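Local coordinates for putative DD-carboxypeptidase TP_0574 (Treponema pallidum, PDB 1O75), which shows zinc-stimulated carboxypeptidase activity on synthetic depsipeptides, binds penicillin and possibly serves as a D,D-carboxypeptidase limiting peptidoglycan cross-linking, at residues Q65-V78 against E143-F157. The protein carries 2 engineered substitutions. Numbering follows the deposited sequence.
Sequences QQFQYAVEVLGEKV and EEYKITNVKVHGMKF. With XE (xenon), chain G.
Strands 69-85 and 143-163 pair antiparallel here within the large mixed sheet of the N-terminal part of the chain, where strand 101-114 also borders strand 69-85. Backbone bonds from Ala70 to Val78 tie them together. Midway the register slips by one residue: Leu74 O accepts both Thr148 N at 2.7 Å and Asn149 N at 3.2 Å, with Thr148 and Asn149 both facing Leu74. Beside this bulge the Leu74 CD2 branch lies against Asn149 ND2, 3.3 Å away, while Thr148 CG2 covers the CG of Glu76. The carboxylate of Glu76 continues to Ser387 of the second subunit.

On the same face as Leu74, Glu72 CG stands anti to the carbonyl carbon (chi1 -70°) and the extended chain carries OE1 to His153 NE2, 2.9 Å away. OE1 lies in the imidazole plane, yet the donor meets it from above the carboxylate plane, with the two planes 56° apart. Xenon rests near Glu72 O, Lys151 CB (3.7 Å) and Leu74 N, with Met104 also lining its pocket. Across the sheet, Val71 CG1 touches Val150 CG1 at 3.5 Å, and Val150 CG2 packs alongside Val73. Where the chain turns at Lys156, its NZ bonds Gln66 O at 3.0 Å and also reaches Ser108. Two residues, Thr148 and Asn149, opposite the single Leu74 make a classic beta bulge, one extra residue on strand 143-163, in a twisted antiparallel pair.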
loop_
_atom_site.group_PDB
_atom_site.type_symbol
_atom_site.label_atom_id
_atom_site.label_comp_id
_atom_site.label_asym_id
_atom_site.label_seq_id
_atom_site.Cartn_x
_atom_site.Cartn_y
_atom_site.Cartn_z
ATOM N N GLN B 65 -14.658 -11.972 2.235
ATOM C CA GLN B 65 -15.898 -12.382 1.568
ATOM C C GLN B 65 -16.993 -12.991 2.432
ATOM O O GLN B 65 -18.143 -13.053 2.013
ATOM C CB GLN B 65 -15.571 -13.351 0.436
ATOM C CG GLN B 65 -14.707 -12.731 -0.658
ATOM C CD GLN B 65 -14.399 -13.728 -1.741
ATOM O OE1 GLN B 65 -15.166 -13.873 -2.702
ATOM N NE2 GLN B 65 -13.298 -14.458 -1.578
ATOM N N GLN B 66 -16.647 -13.425 3.644
ATOM C CA GLN B 66 -17.636 -14.072 4.517
ATOM C C GLN B 66 -18.775 -13.159 4.899
ATOM O O GLN B 66 -19.833 -13.617 5.331
ATOM C CB GLN B 66 -16.963 -14.600 5.809
ATOM C CG GLN B 66 -16.729 -13.520 6.870
ATOM C CD GLN B 66 -16.031 -14.094 8.107
ATOM O OE1 GLN B 66 -16.156 -15.271 8.392
ATOM N NE2 GLN B 66 -15.307 -13.253 8.835
ATOM N N PHE B 67 -18.571 -11.858 4.764
ATOM C CA PHE B 67 -19.622 -10.935 5.131
ATOM C C PHE B 67 -20.780 -10.826 4.134
ATOM O O PHE B 67 -21.947 -10.937 4.520
ATOM C CB PHE B 67 -19.005 -9.564 5.388
ATOM C CG PHE B 67 -18.039 -9.559 6.535
ATOM C CD1 PHE B 67 -18.507 -9.530 7.850
ATOM C CD2 PHE B 67 -16.666 -9.639 6.307
ATOM C CE1 PHE B 67 -17.614 -9.580 8.932
ATOM C CE2 PHE B 67 -15.756 -9.694 7.384
ATOM C CZ PHE B 67 -16.239 -9.663 8.695
ATOM N N GLN B 68 -20.459 -10.611 2.860
ATOM C CA GLN B 68 -21.488 -10.446 1.831
ATOM C C GLN B 68 -21.716 -11.657 0.938
ATOM O O GLN B 68 -22.728 -11.717 0.228
ATOM C CB GLN B 68 -21.129 -9.249 0.931
ATOM C CG GLN B 68 -21.417 -7.895 1.545
ATOM C CD GLN B 68 -22.853 -7.500 1.364
ATOM O OE1 GLN B 68 -23.641 -7.677 2.395
ATOM N NE2 GLN B 68 -23.261 -7.056 0.280
ATOM N N TYR B 69 -20.792 -12.609 0.957
ATOM C CA TYR B 69 -20.882 -13.777 0.081
ATOM C C TYR B 69 -21.092 -15.117 0.789
ATOM O O TYR B 69 -20.766 -15.256 1.974
ATOM C CB TYR B 69 -19.607 -13.855 -0.770
ATOM C CG TYR B 69 -19.335 -12.564 -1.534
ATOM C CD1 TYR B 69 -19.922 -12.326 -2.788
ATOM C CD2 TYR B 69 -18.535 -11.558 -0.983
ATOM C CE1 TYR B 69 -19.717 -11.093 -3.478
ATOM C CE2 TYR B 69 -18.321 -10.338 -1.663
ATOM C CZ TYR B 69 -18.922 -10.119 -2.902
ATOM O OH TYR B 69 -18.755 -8.915 -3.537
ATOM N N ALA B 70 -21.617 -16.091 0.041
ATOM C CA ALA B 70 -21.851 -17.455 0.537
ATOM C C ALA B 70 -20.516 -18.140 0.302
ATOM O O ALA B 70 -20.164 -18.481 -0.831
ATOM C CB ALA B 70 -22.971 -18.144 -0.276
ATOM N N VAL B 71 -19.765 -18.346 1.376
ATOM C CA VAL B 71 -18.423 -18.907 1.260
ATOM C C VAL B 71 -18.189 -20.213 2.000
ATOM O O VAL B 71 -18.722 -20.410 3.095
ATOM C CB VAL B 71 -17.395 -17.902 1.838
ATOM C CG1 VAL B 71 -15.960 -18.492 1.778
ATOM C CG2 VAL B 71 -17.506 -16.573 1.105
ATOM N N GLU B 72 -17.380 -21.089 1.410
ATOM C CA GLU B 72 -16.985 -22.327 2.082
ATOM C C GLU B 72 -15.470 -22.358 2.024
ATOM O O GLU B 72 -14.867 -21.937 1.025
ATOM C CB GLU B 72 -17.514 -23.586 1.375
ATOM C CG GLU B 72 -19.008 -23.799 1.483
ATOM C CD GLU B 72 -19.446 -25.048 0.739
ATOM O OE1 GLU B 72 -19.213 -25.137 -0.483
ATOM O OE2 GLU B 72 -20.011 -25.948 1.378
ATOM N N VAL B 73 -14.846 -22.843 3.089
ATOM C CA VAL B 73 -13.407 -22.956 3.109
ATOM C C VAL B 73 -13.040 -24.389 3.459
ATOM O O VAL B 73 -13.771 -25.077 4.174
ATOM C CB VAL B 73 -12.753 -21.985 4.133
ATOM C CG1 VAL B 73 -12.948 -20.547 3.675
ATOM C CG2 VAL B 73 -13.375 -22.163 5.498
ATOM N N LEU B 74 -11.925 -24.834 2.903
ATOM C CA LEU B 74 -11.389 -26.164 3.134
ATOM C C LEU B 74 -10.044 -25.962 3.819
ATOM O O LEU B 74 -9.265 -25.096 3.408
ATOM C CB LEU B 74 -11.148 -26.874 1.803
ATOM C CG LEU B 74 -10.526 -28.269 1.899
ATOM C CD1 LEU B 74 -11.602 -29.240 2.376
ATOM C CD2 LEU B 74 -9.988 -28.709 0.530
ATOM N N GLY B 75 -9.769 -26.761 4.846
ATOM C CA GLY B 75 -8.498 -26.643 5.544
ATOM C C GLY B 75 -7.879 -27.980 5.912
ATOM O O GLY B 75 -8.576 -29.005 5.937
ATOM N N GLU B 76 -6.574 -27.973 6.187
ATOM C CA GLU B 76 -5.855 -29.189 6.564
ATOM C C GLU B 76 -5.540 -29.151 8.051
ATOM O O GLU B 76 -5.180 -28.098 8.598
ATOM C CB GLU B 76 -4.544 -29.315 5.797
ATOM C CG GLU B 76 -4.691 -29.228 4.314
ATOM C CD GLU B 76 -3.373 -29.352 3.592
ATOM O OE1 GLU B 76 -2.334 -28.934 4.148
ATOM O OE2 GLU B 76 -3.377 -29.854 2.455
ATOM N N LYS B 77 -5.661 -30.303 8.700
ATOM C CA LYS B 77 -5.396 -30.378 10.132
ATOM C C LYS B 77 -4.027 -29.839 10.498
ATOM O O LYS B 77 -3.011 -30.190 9.889
ATOM C CB LYS B 77 -5.511 -31.821 10.642
ATOM C CG LYS B 77 -5.363 -31.905 12.165
ATOM C CD LYS B 77 -5.166 -33.346 12.605
ATOM C CE LYS B 77 -4.865 -33.453 14.088
ATOM N NZ LYS B 77 -4.479 -34.869 14.423
ATOM N N VAL B 78 -4.013 -28.961 11.494
ATOM C CA VAL B 78 -2.759 -28.374 11.976
ATOM C C VAL B 78 -2.075 -29.327 12.972
ATOM O O VAL B 78 -2.714 -29.786 13.916
ATOM C CB VAL B 78 -3.029 -27.043 12.705
ATOM C CG1 VAL B 78 -1.782 -26.589 13.433
ATOM C CG2 VAL B 78 -3.480 -25.975 11.686
ATOM N N GLU B 143 -10.623 -28.342 17.163
ATOM C CA GLU B 143 -9.421 -28.675 16.397
ATOM C C GLU B 143 -9.235 -27.580 15.341
ATOM O O GLU B 143 -10.211 -27.031 14.832
ATOM C CB GLU B 143 -9.546 -30.025 15.709
ATOM C CG GLU B 143 -9.276 -31.213 16.605
ATOM C CD GLU B 143 -8.864 -32.436 15.801
ATOM O OE1 GLU B 143 -7.693 -32.483 15.349
ATOM O OE2 GLU B 143 -9.717 -33.338 15.612
ATOM N N GLU B 144 -7.986 -27.281 15.011
ATOM C CA GLU B 144 -7.665 -26.221 14.060
ATOM C C GLU B 144 -7.217 -26.754 12.703
ATOM O O GLU B 144 -6.505 -27.757 12.607
ATOM C CB GLU B 144 -6.578 -25.314 14.660
ATOM C CG GLU B 144 -6.247 -24.060 13.848
ATOM C CD GLU B 144 -5.116 -23.250 14.463
ATOM O OE1 GLU B 144 -4.485 -23.746 15.417
ATOM O OE2 GLU B 144 -4.850 -22.126 13.990
ATOM N N TYR B 145 -7.640 -26.061 11.649
ATOM C CA TYR B 145 -7.300 -26.444 10.282
ATOM C C TYR B 145 -6.791 -25.228 9.528
ATOM O O TYR B 145 -7.381 -24.172 9.625
ATOM C CB TYR B 145 -8.546 -26.986 9.580
ATOM C CG TYR B 145 -9.065 -28.276 10.169
ATOM C CD1 TYR B 145 -8.598 -29.508 9.714
ATOM C CD2 TYR B 145 -10.005 -28.264 11.200
ATOM C CE1 TYR B 145 -9.050 -30.695 10.268
ATOM C CE2 TYR B 145 -10.463 -29.450 11.763
ATOM C CZ TYR B 145 -9.977 -30.659 11.288
ATOM O OH TYR B 145 -10.426 -31.830 11.848
ATOM N N LYS B 146 -5.700 -25.393 8.793
ATOM C CA LYS B 146 -5.122 -24.315 8.001
ATOM C C LYS B 146 -5.875 -24.225 6.664
ATOM O O LYS B 146 -5.917 -25.194 5.899
ATOM C CB LYS B 146 -3.653 -24.603 7.723
ATOM C CG LYS B 146 -2.953 -23.599 6.796
ATOM C CD LYS B 146 -1.505 -24.003 6.599
ATOM C CE LYS B 146 -0.963 -23.672 5.215
ATOM N NZ LYS B 146 -0.140 -22.428 5.195
ATOM N N ILE B 147 -6.461 -23.062 6.395
ATOM C CA ILE B 147 -7.210 -22.843 5.155
ATOM C C ILE B 147 -6.367 -23.130 3.919
ATOM O O ILE B 147 -5.230 -22.669 3.812
ATOM C CB ILE B 147 -7.737 -21.391 5.102
ATOM C CG1 ILE B 147 -8.792 -21.214 6.193
ATOM C CG2 ILE B 147 -8.313 -21.073 3.683
ATOM C CD1 ILE B 147 -9.235 -19.775 6.438
ATOM N N THR B 148 -6.897 -23.926 2.995
ATOM C CA THR B 148 -6.159 -24.207 1.764
ATOM C C THR B 148 -6.960 -23.875 0.491
ATOM O O THR B 148 -6.380 -23.655 -0.577
ATOM C CB THR B 148 -5.737 -25.680 1.670
ATOM O OG1 THR B 148 -6.901 -26.511 1.759
ATOM C CG2 THR B 148 -4.748 -26.023 2.782
ATOM N N ASN B 149 -8.286 -23.855 0.610
ATOM C CA ASN B 149 -9.150 -23.563 -0.536
ATOM C C ASN B 149 -10.369 -22.799 -0.089
ATOM O O ASN B 149 -10.800 -22.908 1.062
ATOM C CB ASN B 149 -9.631 -24.855 -1.216
ATOM C CG ASN B 149 -8.502 -25.687 -1.761
ATOM O OD1 ASN B 149 -8.100 -25.543 -2.916
ATOM N ND2 ASN B 149 -7.962 -26.562 -0.913
ATOM N N VAL B 150 -10.939 -22.031 -1.016
ATOM C CA VAL B 150 -12.137 -21.267 -0.730
ATOM C C VAL B 150 -13.058 -21.425 -1.931
ATOM O O VAL B 150 -12.600 -21.506 -3.076
ATOM C CB VAL B 150 -11.823 -19.775 -0.515
ATOM C CG1 VAL B 150 -13.107 -19.014 -0.214
ATOM C CG2 VAL B 150 -10.834 -19.621 0.654
ATOM N N LYS B 151 -14.352 -21.485 -1.663
ATOM C CA LYS B 151 -15.335 -21.643 -2.720
ATOM C C LYS B 151 -16.414 -20.618 -2.430
ATOM O O LYS B 151 -16.976 -20.605 -1.337
ATOM C CB LYS B 151 -15.901 -23.070 -2.688
ATOM C CG LYS B 151 -16.925 -23.385 -3.762
ATOM C CD LYS B 151 -17.323 -24.854 -3.727
ATOM C CE LYS B 151 -18.648 -25.083 -4.440
ATOM N NZ LYS B 151 -19.115 -26.515 -4.377
ATOM N N VAL B 152 -16.664 -19.729 -3.393
ATOM C CA VAL B 152 -17.674 -18.695 -3.237
ATOM C C VAL B 152 -18.821 -18.970 -4.227
ATOM O O VAL B 152 -18.590 -19.055 -5.433
ATOM C CB VAL B 152 -17.054 -17.319 -3.502
ATOM C CG1 VAL B 152 -18.052 -16.216 -3.113
ATOM C CG2 VAL B 152 -15.743 -17.188 -2.703
ATOM N N HIS B 153 -20.045 -19.083 -3.717
ATOM C CA HIS B 153 -21.208 -19.424 -4.545
ATOM C C HIS B 153 -22.039 -18.274 -5.075
ATOM O O HIS B 153 -22.734 -18.422 -6.089
ATOM C CB HIS B 153 -22.176 -20.315 -3.767
ATOM C CG HIS B 153 -21.592 -21.621 -3.337
ATOM N ND1 HIS B 153 -21.649 -22.849 -3.902
ATOM C CD2 HIS B 153 -20.853 -21.761 -2.182
ATOM C CE1 HIS B 153 -20.951 -23.704 -3.080
ATOM N NE2 HIS B 153 -20.482 -23.022 -2.049
ATOM N N GLY B 154 -21.999 -17.157 -4.356
ATOM C CA GLY B 154 -22.795 -16.012 -4.722
ATOM C C GLY B 154 -22.927 -15.009 -3.593
ATOM O O GLY B 154 -22.097 -14.952 -2.681
ATOM N N MET B 155 -23.996 -14.236 -3.645
ATOM C CA MET B 155 -24.229 -13.168 -2.694
ATOM C C MET B 155 -25.327 -13.474 -1.691
ATOM O O MET B 155 -26.411 -13.934 -2.052
ATOM C CB MET B 155 -24.534 -11.881 -3.477
ATOM C CG MET B 155 -23.346 -11.424 -4.353
ATOM S SD MET B 155 -23.911 -10.499 -5.787
ATOM C CE MET B 155 -24.208 -11.891 -6.906
ATOM N N LYS B 156 -25.037 -13.224 -0.418
ATOM C CA LYS B 156 -26.011 -13.512 0.635
ATOM C C LYS B 156 -27.164 -12.531 0.681
ATOM O O LYS B 156 -28.290 -12.929 0.979
ATOM C CB LYS B 156 -25.329 -13.552 2.021
ATOM C CG LYS B 156 -24.394 -14.729 2.225
ATOM C CD LYS B 156 -23.948 -14.849 3.699
ATOM C CE LYS B 156 -23.168 -13.640 4.147
ATOM N NZ LYS B 156 -22.809 -13.663 5.617
ATOM N N PHE B 157 -26.893 -11.263 0.378
ATOM C CA PHE B 157 -27.904 -10.214 0.438
ATOM C C PHE B 157 -28.237 -9.469 -0.872
ATOM O O PHE B 157 -27.670 -8.421 -1.185
ATOM C CB PHE B 157 -27.516 -9.188 1.519
ATOM C CG PHE B 157 -27.110 -9.812 2.830
ATOM C CD1 PHE B 157 -28.045 -10.483 3.616
ATOM C CD2 PHE B 157 -25.782 -9.777 3.252
ATOM C CE1 PHE B 157 -27.658 -11.121 4.820
ATOM C CE2 PHE B 157 -25.381 -10.408 4.450
ATOM C CZ PHE B 157 -26.321 -11.078 5.231
HETATM XE XE XE G . -13.786 -25.147 -0.441
HETATM O O HOH W 1 -24.673 -9.904 -0.486
HETATM O O HOH W 2 -5.943 -29.057 1.141
HETATM O O HOH W 3 -5.029 -29.366 14.697
#